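Local atomic coordinates of oxidoreductase (Thermotoga maritima, PDB entry 1ZH8), a protein that probably catalyses NADP-dependent interconversion of an alcohol and a carbonyl group, as a Rossmann-fold dehydrogenase of the GFO/IDH/MocA family whose substrate is not established. Residues A[20-26]-A[46-52]; A[28-33]-A[179-183]; A[34-40]-A[289-295]. All blocks are in the same frame, centred on the assembly; numbering follows the deposited sequence.

Interaction 1. Residues A[20-26]-A[46-52]. With NAP (NADP nicotinamide-adenine-dinucleotide phosphate), chain D.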
# COMPACT_ATOMS: atom_id res chain seq x y z
N ARG A 20 40.28 21.55 3.20
CA ARG A 20 39.85 22.94 3.43
C ARG A 20 38.50 23.13 2.78
O ARG A 20 38.35 22.95 1.57
CB ARG A 20 40.87 23.94 2.89
CG ARG A 20 42.25 23.89 3.59
CD ARG A 20 43.28 24.75 2.86
NE ARG A 20 43.27 24.48 1.41
CZ ARG A 20 43.54 25.37 0.46
NH1 ARG A 20 43.87 26.63 0.74
NH2 ARG A 20 43.48 24.98 -0.81
N LEU A 21 37.51 23.46 3.60
CA LEU A 21 36.13 23.37 3.18
C LEU A 21 35.43 24.71 3.29
O LEU A 21 35.58 25.40 4.30
CB LEU A 21 35.41 22.36 4.08
CG LEU A 21 34.00 21.91 3.74
CD1 LEU A 21 34.00 21.06 2.48
CD2 LEU A 21 33.46 21.11 4.91
N GLY A 22 34.67 25.06 2.26
CA GLY A 22 33.86 26.28 2.25
C GLY A 22 32.39 25.92 2.39
O GLY A 22 31.88 25.03 1.69
N ILE A 23 31.72 26.58 3.33
CA ILE A 23 30.29 26.37 3.55
C ILE A 23 29.50 27.38 2.73
O ILE A 23 29.76 28.58 2.81
CB ILE A 23 29.93 26.53 5.03
CG1 ILE A 23 30.87 25.70 5.92
CG2 ILE A 23 28.46 26.22 5.25
CD1 ILE A 23 30.87 24.18 5.73
N VAL A 24 28.57 26.92 1.91
CA VAL A 24 27.79 27.82 1.06
C VAL A 24 26.31 27.61 1.34
O VAL A 24 25.75 26.54 1.06
CB VAL A 24 28.03 27.59 -0.45
CG1 VAL A 24 27.29 28.68 -1.28
CG2 VAL A 24 29.53 27.53 -0.79
N GLY A 25 25.66 28.65 1.86
CA GLY A 25 24.27 28.58 2.27
C GLY A 25 24.19 28.25 3.75
O GLY A 25 24.18 27.10 4.12
N CYS A 26 24.13 29.28 4.59
CA CYS A 26 24.16 29.11 6.02
C CYS A 26 22.75 29.12 6.59
O CYS A 26 22.31 30.10 7.20
CB CYS A 26 24.99 30.22 6.64
SG CYS A 26 26.68 30.31 6.00
N GLU A 46 38.79 21.36 7.76
CA GLU A 46 38.87 22.69 8.31
C GLU A 46 37.96 23.62 7.51
O GLU A 46 38.05 23.70 6.27
CB GLU A 46 40.31 23.22 8.30
CG GLU A 46 40.49 24.47 9.19
CD GLU A 46 41.77 25.24 8.89
OE1 GLU A 46 42.40 25.01 7.83
OE2 GLU A 46 42.16 26.09 9.72
N ILE A 47 37.09 24.32 8.23
CA ILE A 47 36.24 25.32 7.58
C ILE A 47 36.99 26.63 7.52
O ILE A 47 37.26 27.26 8.53
CB ILE A 47 34.91 25.46 8.29
CG1 ILE A 47 34.16 24.12 8.20
CG2 ILE A 47 34.12 26.64 7.70
CD1 ILE A 47 33.02 23.96 9.17
N THR A 48 37.33 27.01 6.30
CA THR A 48 38.17 28.16 6.05
C THR A 48 37.40 29.31 5.40
O THR A 48 37.90 30.44 5.39
CB THR A 48 39.29 27.77 5.10
OG1 THR A 48 38.72 27.15 3.93
CG2 THR A 48 40.24 26.81 5.77
N ALA A 49 36.21 29.03 4.85
CA ALA A 49 35.41 30.07 4.18
C ALA A 49 33.93 29.81 4.26
O ALA A 49 33.48 28.68 4.40
CB ALA A 49 35.85 30.25 2.72
N VAL A 50 33.16 30.89 4.13
CA VAL A 50 31.74 30.88 4.41
C VAL A 50 31.10 31.98 3.57
O VAL A 50 31.70 33.05 3.35
CB VAL A 50 31.50 31.08 5.94
CG1 VAL A 50 30.25 31.84 6.23
CG2 VAL A 50 31.49 29.74 6.66
N THR A 51 29.90 31.70 3.06
CA THR A 51 29.14 32.69 2.28
C THR A 51 27.66 32.36 2.36
O THR A 51 27.29 31.19 2.50
CB THR A 51 29.63 32.72 0.82
OG1 THR A 51 29.08 33.86 0.15
CG2 THR A 51 29.24 31.45 0.08
N SER A 52 26.80 33.38 2.30
CA SER A 52 25.35 33.14 2.30
C SER A 52 24.63 34.24 1.52
O SER A 52 25.26 35.21 1.14
CB SER A 52 24.83 33.04 3.74
OG SER A 52 23.73 32.15 3.81
PA NAP D . 17.38 26.87 4.26
O1A NAP D . 17.30 27.00 5.74
O2A NAP D . 16.48 27.79 3.54
O5B NAP D . 18.92 27.02 3.83
C5B NAP D . 19.25 27.56 2.57
C4B NAP D . 20.38 28.56 2.78
O4B NAP D . 20.91 28.97 1.52
C3B NAP D . 19.90 29.82 3.48
O3B NAP D . 20.96 30.21 4.30
C2B NAP D . 19.74 30.78 2.31
O2B NAP D . 19.65 32.19 2.45
C1B NAP D . 20.95 30.39 1.49
N9A NAP D . 20.85 30.89 0.12
C8A NAP D . 19.71 31.07 -0.63
N7A NAP D . 20.08 31.53 -1.84
C5A NAP D . 21.43 31.66 -1.87
C6A NAP D . 22.33 32.08 -2.83
N6A NAP D . 21.91 32.50 -4.01
N1A NAP D . 23.68 32.08 -2.57
C2A NAP D . 24.13 31.66 -1.34
N3A NAP D . 23.24 31.25 -0.38
C4A NAP D . 21.92 31.24 -0.64
O3 NAP D . 16.98 25.37 3.86
PN NAP D . 17.71 24.06 4.43
O1N NAP D . 19.00 24.33 5.16
O2N NAP D . 16.59 23.36 5.03
O5D NAP D . 18.13 23.23 3.11
C5D NAP D . 19.29 23.49 2.35
C4D NAP D . 19.70 22.20 1.63
O4D NAP D . 19.88 21.18 2.60
C3D NAP D . 18.59 21.72 0.69
O3D NAP D . 19.13 21.23 -0.52
C2D NAP D . 17.92 20.59 1.42
O2D NAP D . 17.38 19.61 0.55
C1D NAP D . 19.06 20.06 2.28
N1N NAP D . 18.54 19.41 3.49
C2N NAP D . 18.87 18.10 3.70
C3N NAP D . 18.40 17.43 4.83
C7N NAP D . 18.94 16.06 5.18
O7N NAP D . 18.38 15.44 6.32
N7N NAP D . 19.90 15.47 4.45
C4N NAP D . 17.60 18.11 5.75
C5N NAP D . 17.28 19.46 5.53
C6N NAP D . 17.76 20.10 4.39
P2B NAP D . 20.02 33.19 3.65
O1X NAP D . 21.49 33.58 3.62
O2X NAP D . 19.73 32.57 5.00
O3X NAP D . 19.15 34.40 3.40
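Ile23 and Ile47 meet across two parallel strands, the CG2 methyl of Ile47 set 3.8 Å from CG1 of Ile23. Beside them Val50 lies alongside Ile23 and points the same way, so its CG2 fits against CB of Ile23, and three branched side chains interlock without polar atoms. Phe61 of helix 55-65 and Leu38 of helix 28-39 close over this face. On the opposite face, which carries Val24 and Thr51, the two residues stand side by side; Thr51 turns its methyl CG2 to within 3.7 Å of Val24 CG1, while its hydroxyl, anti to the backbone N (chi1 -168°), goes to Phe71 O.

A beta bulge between Leu21 and Gly22 lets one strand slip by a residue. Thr48 is the extra residue, and its N still bonds Leu21 O at 3.1 Å; its OG1 is held by Leu82 O. Gly22 CA makes a CA-H...O contact of 3.2 Å to Ala49 O.

At the far end Ser52 OG is gripped twice: it accepts from Cys26 N at 3.0 Å and donates to NADP O1X, on the 2'-phosphate, at 2.7 Å. Glycine suits position Gly25, since a CB would be jammed against the preceding carbonyl O and would clash with the ribose O4B. Parallel strands ending in a glycine turn under the adenosine ribose are typical of the first beta-alpha-beta unit of a Rossmann fold.

Interaction 2. Residues A[28-33]-A[179-183]. With NAP (NADP nicotinamide-adenine-dinucleotide phosphate), chain D.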
# COMPACT_ATOMS: atom_id res chain seq x y z
N ILE A 28 19.35 26.09 7.79
CA ILE A 28 19.05 25.08 8.77
C ILE A 28 20.03 23.90 8.70
O ILE A 28 20.70 23.58 9.70
CB ILE A 28 17.58 24.64 8.70
CG1 ILE A 28 16.68 25.83 9.01
CG2 ILE A 28 17.30 23.52 9.70
CD1 ILE A 28 15.20 25.59 8.66
N ALA A 29 20.15 23.28 7.53
CA ALA A 29 21.04 22.13 7.39
C ALA A 29 22.47 22.46 7.79
O ALA A 29 23.11 21.69 8.54
CB ALA A 29 20.98 21.58 6.00
N ALA A 30 22.99 23.59 7.32
CA ALA A 30 24.37 23.94 7.63
C ALA A 30 24.59 24.08 9.15
O ALA A 30 25.55 23.54 9.68
CB ALA A 30 24.77 25.21 6.90
N ARG A 31 23.70 24.79 9.83
CA ARG A 31 23.85 25.06 11.24
C ARG A 31 23.61 23.81 12.07
O ARG A 31 24.34 23.54 13.02
CB ARG A 31 22.82 26.11 11.70
CG ARG A 31 23.13 27.58 11.38
CD ARG A 31 22.22 28.51 12.20
NE ARG A 31 20.87 28.48 11.65
CZ ARG A 31 19.81 27.89 12.21
NH1 ARG A 31 19.89 27.27 13.39
NH2 ARG A 31 18.65 27.92 11.56
N GLU A 32 22.57 23.06 11.71
CA GLU A 32 21.98 22.13 12.66
C GLU A 32 22.39 20.70 12.39
O GLU A 32 22.40 19.86 13.30
CB GLU A 32 20.45 22.29 12.69
CG GLU A 32 19.98 23.54 13.47
CD GLU A 32 18.46 23.68 13.59
OE1 GLU A 32 17.73 22.71 13.27
OE2 GLU A 32 17.99 24.77 14.01
N LEU A 33 22.74 20.43 11.13
CA LEU A 33 23.00 19.08 10.69
C LEU A 33 24.47 18.93 10.28
O LEU A 33 25.15 18.00 10.72
CB LEU A 33 22.02 18.71 9.55
CG LEU A 33 20.52 18.78 9.89
CD1 LEU A 33 19.68 18.42 8.69
CD2 LEU A 33 20.14 17.85 11.06
N LYS A 179 9.96 24.29 11.28
CA LYS A 179 10.86 25.29 10.69
C LYS A 179 11.05 25.15 9.15
O LYS A 179 11.21 26.15 8.46
CB LYS A 179 12.21 25.29 11.40
CG LYS A 179 13.00 23.98 11.17
CD LYS A 179 14.32 23.96 11.91
CE LYS A 179 14.22 23.23 13.23
NZ LYS A 179 15.25 23.76 14.14
N TYR A 180 11.02 23.93 8.63
CA TYR A 180 11.26 23.72 7.20
C TYR A 180 10.12 24.29 6.36
O TYR A 180 10.33 24.73 5.24
CB TYR A 180 11.44 22.25 6.86
CG TYR A 180 12.66 21.61 7.45
CD1 TYR A 180 13.94 22.05 7.10
CD2 TYR A 180 12.54 20.55 8.36
CE1 TYR A 180 15.08 21.45 7.65
CE2 TYR A 180 13.67 19.95 8.91
CZ TYR A 180 14.93 20.39 8.56
OH TYR A 180 16.04 19.79 9.10
N VAL A 181 8.94 24.28 6.95
CA VAL A 181 7.73 24.78 6.30
C VAL A 181 7.83 26.27 5.91
O VAL A 181 7.20 26.71 4.95
CB VAL A 181 6.51 24.48 7.21
CG1 VAL A 181 5.34 25.39 6.91
CG2 VAL A 181 6.14 23.01 7.11
N HIS A 182 8.64 27.03 6.64
CA HIS A 182 8.68 28.48 6.45
C HIS A 182 9.75 29.04 5.50
O HIS A 182 9.80 30.24 5.26
CB HIS A 182 8.68 29.19 7.80
CG HIS A 182 7.43 28.95 8.58
ND1 HIS A 182 6.21 29.47 8.20
CD2 HIS A 182 7.19 28.20 9.68
CE1 HIS A 182 5.28 29.08 9.05
NE2 HIS A 182 5.85 28.32 9.96
N THR A 183 10.59 28.15 4.96
CA THR A 183 11.62 28.55 4.03
C THR A 183 11.03 28.83 2.64
O THR A 183 10.17 28.07 2.14
CB THR A 183 12.71 27.48 3.91
OG1 THR A 183 12.10 26.22 3.58
CG2 THR A 183 13.46 27.35 5.23
PA NAP D . 17.38 26.87 4.26
O1A NAP D . 17.30 27.00 5.74
O2A NAP D . 16.48 27.79 3.54
O5B NAP D . 18.92 27.02 3.83
C5B NAP D . 19.25 27.56 2.57
C4B NAP D . 20.38 28.56 2.78
O4B NAP D . 20.91 28.97 1.52
C3B NAP D . 19.90 29.82 3.48
O3B NAP D . 20.96 30.21 4.30
C2B NAP D . 19.74 30.78 2.31
O2B NAP D . 19.65 32.19 2.45
C1B NAP D . 20.95 30.39 1.49
N9A NAP D . 20.85 30.89 0.12
C8A NAP D . 19.71 31.07 -0.63
N7A NAP D . 20.08 31.53 -1.84
C5A NAP D . 21.43 31.66 -1.87
C6A NAP D . 22.33 32.08 -2.83
N6A NAP D . 21.91 32.50 -4.01
N1A NAP D . 23.68 32.08 -2.57
C2A NAP D . 24.13 31.66 -1.34
N3A NAP D . 23.24 31.25 -0.38
C4A NAP D . 21.92 31.24 -0.64
O3 NAP D . 16.98 25.37 3.86
PN NAP D . 17.71 24.06 4.43
O1N NAP D . 19.00 24.33 5.16
O2N NAP D . 16.59 23.36 5.03
O5D NAP D . 18.13 23.23 3.11
C5D NAP D . 19.29 23.49 2.35
C4D NAP D . 19.70 22.20 1.63
O4D NAP D . 19.88 21.18 2.60
C3D NAP D . 18.59 21.72 0.69
O3D NAP D . 19.13 21.23 -0.52
C2D NAP D . 17.92 20.59 1.42
O2D NAP D . 17.38 19.61 0.55
C1D NAP D . 19.06 20.06 2.28
N1N NAP D . 18.54 19.41 3.49
C2N NAP D . 18.87 18.10 3.70
C3N NAP D . 18.40 17.43 4.83
C7N NAP D . 18.94 16.06 5.18
O7N NAP D . 18.38 15.44 6.32
N7N NAP D . 19.90 15.47 4.45
C4N NAP D . 17.60 18.11 5.75
C5N NAP D . 17.28 19.46 5.53
C6N NAP D . 17.76 20.10 4.39
P2B NAP D . 20.02 33.19 3.65
O1X NAP D . 21.49 33.58 3.62
O2X NAP D . 19.73 32.57 5.00
O3X NAP D . 19.15 34.40 3.40
O HOH W 1 17.45 20.25 12.06
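Glu32 OE1 is gripped by two donors: Lys179 NZ, 2.8 Å away on the syn lone pair, and a water that donates to it. The same ammonium group makes a weak bond to Glu32 OE2, so the lysine straddles the carboxylate. OE2 is also met on its anti side by Arg31 NH1, at 3.2 Å and 25° out of the carboxylate plane, and the three residues form a salt-bridge network in which one carboxylate probably offsets part of the charge of two basic groups. With an alanine here instead of Glu32, the Lys179 ammonium would probably lose its mate, Arg31 NH1 this partner, and the lysine end would be freer to turn.

Ile28 supplies the apolar part of the contact. Its CD1 lies 3.7 Å from Lys179 CG, so the lysine's methylenes pack on the isoleucine before the chain bends at chi3 (97°) toward the acid. The other branch, CG2, reaches Tyr180 CE1 at 3.7 Å, approaching the ring obliquely.

Ile28 and Ala29 also open the helix that follows the glycine-rich turn of the Rossmann fold, and their amides bind the NADP diphosphate. Ile28 N donates to O1A almost straight (174°), while Ala29 N donates to O1N at 2.8 Å; the small alanine lets the cofactor lie close, and the helix's amino end would probably favour the phosphate charge.

The loop 179-183 lines the cofactor next to the helix. Tyr180 presents its ring edge to the phosphate oxygen O2N, and Thr183 lays its methyl CG2 near O2A, its hydroxyl being bonded to Tyr180 O and Arg186. Leu33 CD1 sits 3.6 Å from nicotinamide C4N, the carbon that exchanges hydride in such enzymes.

Interaction 3. Residues A[34-40]-A[289-295]. With NAP (NADP nicotinamide-adenine-dinucleotide phosphate), chain D.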
# COMPACT_ATOMS: atom_id res chain seq x y z
N HIS A 34 24.98 19.87 9.47
CA HIS A 34 26.36 19.78 8.97
C HIS A 34 27.43 20.18 9.97
O HIS A 34 28.40 19.47 10.15
CB HIS A 34 26.53 20.52 7.64
CG HIS A 34 25.91 19.81 6.49
ND1 HIS A 34 26.42 19.86 5.21
CD2 HIS A 34 24.83 18.99 6.42
CE1 HIS A 34 25.67 19.12 4.41
NE2 HIS A 34 24.70 18.58 5.12
N LEU A 35 27.24 21.32 10.62
CA LEU A 35 28.26 21.80 11.54
C LEU A 35 28.52 20.83 12.71
O LEU A 35 29.68 20.52 12.98
CB LEU A 35 27.92 23.19 12.06
CG LEU A 35 29.02 23.85 12.88
CD1 LEU A 35 30.24 24.18 12.01
CD2 LEU A 35 28.45 25.10 13.51
N PRO A 36 27.48 20.33 13.38
CA PRO A 36 27.80 19.44 14.51
C PRO A 36 28.55 18.17 14.06
O PRO A 36 29.43 17.67 14.77
CB PRO A 36 26.42 19.08 15.10
CG PRO A 36 25.48 20.06 14.54
CD PRO A 36 26.03 20.48 13.20
N ALA A 37 28.21 17.65 12.89
CA ALA A 37 28.94 16.52 12.34
C ALA A 37 30.38 16.92 12.02
O ALA A 37 31.33 16.22 12.41
CB ALA A 37 28.23 15.99 11.12
N LEU A 38 30.55 18.06 11.35
CA LEU A 38 31.87 18.60 11.01
C LEU A 38 32.74 18.86 12.22
O LEU A 38 33.95 18.63 12.17
CB LEU A 38 31.72 19.87 10.20
CG LEU A 38 31.45 19.57 8.73
CD1 LEU A 38 31.14 20.89 7.98
CD2 LEU A 38 32.63 18.75 8.06
N LYS A 39 32.12 19.33 13.30
CA LYS A 39 32.81 19.61 14.55
C LYS A 39 33.39 18.33 15.13
O LYS A 39 34.35 18.36 15.90
CB LYS A 39 31.87 20.24 15.56
CG LYS A 39 31.67 21.76 15.44
CD LYS A 39 30.77 22.26 16.59
CE LYS A 39 30.45 23.76 16.48
NZ LYS A 39 31.66 24.60 16.23
N ASN A 40 32.79 17.19 14.78
CA ASN A 40 33.29 15.90 15.25
C ASN A 40 34.36 15.32 14.34
O ASN A 40 34.94 14.29 14.64
CB ASN A 40 32.14 14.92 15.44
CG ASN A 40 31.33 15.21 16.69
OD1 ASN A 40 31.72 16.04 17.53
ND2 ASN A 40 30.21 14.54 16.84
N ASN A 289 25.68 9.00 13.71
CA ASN A 289 25.35 10.23 13.03
C ASN A 289 25.62 9.99 11.55
O ASN A 289 26.77 9.79 11.17
CB ASN A 289 26.16 11.41 13.59
CG ASN A 289 25.86 12.73 12.89
OD1 ASN A 289 25.74 12.79 11.66
ND2 ASN A 289 25.73 13.79 13.67
N SER A 290 24.58 9.98 10.72
CA SER A 290 24.73 9.70 9.30
C SER A 290 25.39 10.84 8.52
O SER A 290 26.07 10.59 7.53
CB SER A 290 23.37 9.35 8.67
OG SER A 290 22.41 10.37 8.88
N TYR A 291 25.17 12.08 8.96
CA TYR A 291 25.85 13.24 8.37
C TYR A 291 27.35 13.14 8.60
O TYR A 291 28.15 13.41 7.71
CB TYR A 291 25.30 14.55 8.95
CG TYR A 291 23.81 14.64 8.82
CD1 TYR A 291 23.23 15.00 7.59
CD2 TYR A 291 22.96 14.33 9.89
CE1 TYR A 291 21.86 15.07 7.44
CE2 TYR A 291 21.57 14.39 9.75
CZ TYR A 291 21.04 14.76 8.52
OH TYR A 291 19.68 14.86 8.36
N GLN A 292 27.72 12.73 9.80
CA GLN A 292 29.12 12.55 10.12
C GLN A 292 29.68 11.45 9.23
O GLN A 292 30.77 11.58 8.67
CB GLN A 292 29.27 12.18 11.58
CG GLN A 292 30.69 12.09 12.05
CD GLN A 292 30.76 11.79 13.53
OE1 GLN A 292 30.03 12.37 14.34
NE2 GLN A 292 31.64 10.86 13.89
N LYS A 293 28.90 10.38 9.09
CA LYS A 293 29.31 9.23 8.33
C LYS A 293 29.51 9.57 6.85
O LYS A 293 30.46 9.10 6.22
CB LYS A 293 28.33 8.08 8.52
CG LYS A 293 28.70 7.21 9.70
CD LYS A 293 27.87 5.94 9.67
CE LYS A 293 28.56 4.82 8.89
NZ LYS A 293 27.63 3.66 8.64
N GLU A 294 28.64 10.42 6.31
CA GLU A 294 28.79 10.81 4.92
C GLU A 294 30.00 11.73 4.70
O GLU A 294 30.63 11.67 3.64
CB GLU A 294 27.48 11.37 4.33
CG GLU A 294 27.05 12.72 4.84
CD GLU A 294 25.71 13.18 4.29
OE1 GLU A 294 25.19 12.55 3.34
OE2 GLU A 294 25.17 14.18 4.81
N PHE A 295 30.34 12.55 5.69
CA PHE A 295 31.51 13.44 5.55
C PHE A 295 32.81 12.63 5.60
O PHE A 295 33.77 12.91 4.87
CB PHE A 295 31.51 14.57 6.58
CG PHE A 295 30.75 15.80 6.13
CD1 PHE A 295 31.28 16.66 5.19
CD2 PHE A 295 29.50 16.10 6.68
CE1 PHE A 295 30.58 17.80 4.76
CE2 PHE A 295 28.78 17.23 6.27
CZ PHE A 295 29.33 18.09 5.30
PA NAP D . 17.38 26.87 4.26
O1A NAP D . 17.30 27.00 5.74
O2A NAP D . 16.48 27.79 3.54
O5B NAP D . 18.92 27.02 3.83
C5B NAP D . 19.25 27.56 2.57
C4B NAP D . 20.38 28.56 2.78
O4B NAP D . 20.91 28.97 1.52
C3B NAP D . 19.90 29.82 3.48
O3B NAP D . 20.96 30.21 4.30
C2B NAP D . 19.74 30.78 2.31
O2B NAP D . 19.65 32.19 2.45
C1B NAP D . 20.95 30.39 1.49
N9A NAP D . 20.85 30.89 0.12
C8A NAP D . 19.71 31.07 -0.63
N7A NAP D . 20.08 31.53 -1.84
C5A NAP D . 21.43 31.66 -1.87
C6A NAP D . 22.33 32.08 -2.83
N6A NAP D . 21.91 32.50 -4.01
N1A NAP D . 23.68 32.08 -2.57
C2A NAP D . 24.13 31.66 -1.34
N3A NAP D . 23.24 31.25 -0.38
C4A NAP D . 21.92 31.24 -0.64
O3 NAP D . 16.98 25.37 3.86
PN NAP D . 17.71 24.06 4.43
O1N NAP D . 19.00 24.33 5.16
O2N NAP D . 16.59 23.36 5.03
O5D NAP D . 18.13 23.23 3.11
C5D NAP D . 19.29 23.49 2.35
C4D NAP D . 19.70 22.20 1.63
O4D NAP D . 19.88 21.18 2.60
C3D NAP D . 18.59 21.72 0.69
O3D NAP D . 19.13 21.23 -0.52
C2D NAP D . 17.92 20.59 1.42
O2D NAP D . 17.38 19.61 0.55
C1D NAP D . 19.06 20.06 2.28
N1N NAP D . 18.54 19.41 3.49
C2N NAP D . 18.87 18.10 3.70
C3N NAP D . 18.40 17.43 4.83
C7N NAP D . 18.94 16.06 5.18
O7N NAP D . 18.38 15.44 6.32
N7N NAP D . 19.90 15.47 4.45
C4N NAP D . 17.60 18.11 5.75
C5N NAP D . 17.28 19.46 5.53
C6N NAP D . 17.76 20.10 4.39
P2B NAP D . 20.02 33.19 3.65
O1X NAP D . 21.49 33.58 3.62
O2X NAP D . 19.73 32.57 5.00
O3X NAP D . 19.15 34.40 3.40
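Phe295 fits into the side of helix 34-39 between His34 and Leu38, which lie one turn apart. Toward His34 it offers a ring edge: the planes stand at 88° and the centroids are 5.1 Å apart, a T-shaped pair in which Phe295 CE2 lies over one imidazole face. Toward Leu38 it offers a face, with CD2 of the leucine 3.9 Å from the ring centroid in a CH-pi contact. The flat apolar ring can meet the imidazole face with its edge and the leucine methyl with its own face.

Ala37 forms the point of closest backbone approach, its CA 4.6 Å from that of Gln292. Its CB presses on the first turn of helix 290-295, 3.6 Å from Gln292 N and 3.9 Å from Tyr291 CB; the small methyl suits this close approach. The same turn is N-capped by Asn289, whose OD1 accepts from Gln292 N at 2.7 Å, the donor standing above the amide plane. Beyond Ala37, the extended Gln292 side chain, its CG anti to the backbone N (chi1 -174°), reaches out from its own helix to take a weak bond from Asn40 ND2 at the end of helix 34-39, the two amide planes nearly perpendicular.

His34 has its own polar demands met elsewhere: ND1 pairs with Asp87 and NE2 with Glu112, which fix the rotation of the ring that Phe295 meets. Near His34, Tyr291 turns its hydroxyl to the nicotinamide carboxamide and is placed to donate to O7N, in a bond whose 2.5 Å length is doubtfully short. The segments 34-39 and 290-295 cross at -61°, joining the first helix of the Rossmann domain to helix 290-303, which follows strand 281-284 of the large mixed sheet, beside the nicotinamide pocket typical of GFO/IDH/MocA dehydrogenases.

All three contacts use the opening beta-alpha-beta unit, strand 19-24, helix 28-39 and strand 45-51. Interaction 1 pairs its two strands, and interactions 2 and 3 take the first and second halves of the helix between them, probably joined by backbone hydrogen bonds such as His34 N to Ala29 O. Their centres lie 15 to 16 Å apart. Along the chain the first segments run in order, 20-26, 28-33 and 34-40, while their partners lie at 46-52, 179-183 and 289-295, ever farther off. Leu38 packs on Ile47 and Leu21, tying the helix to the sheet. All three touch NADP, from the 2'-phosphate to the nicotinamide, so this unit and later parts of the chain each supply part of the cofactor's pocket.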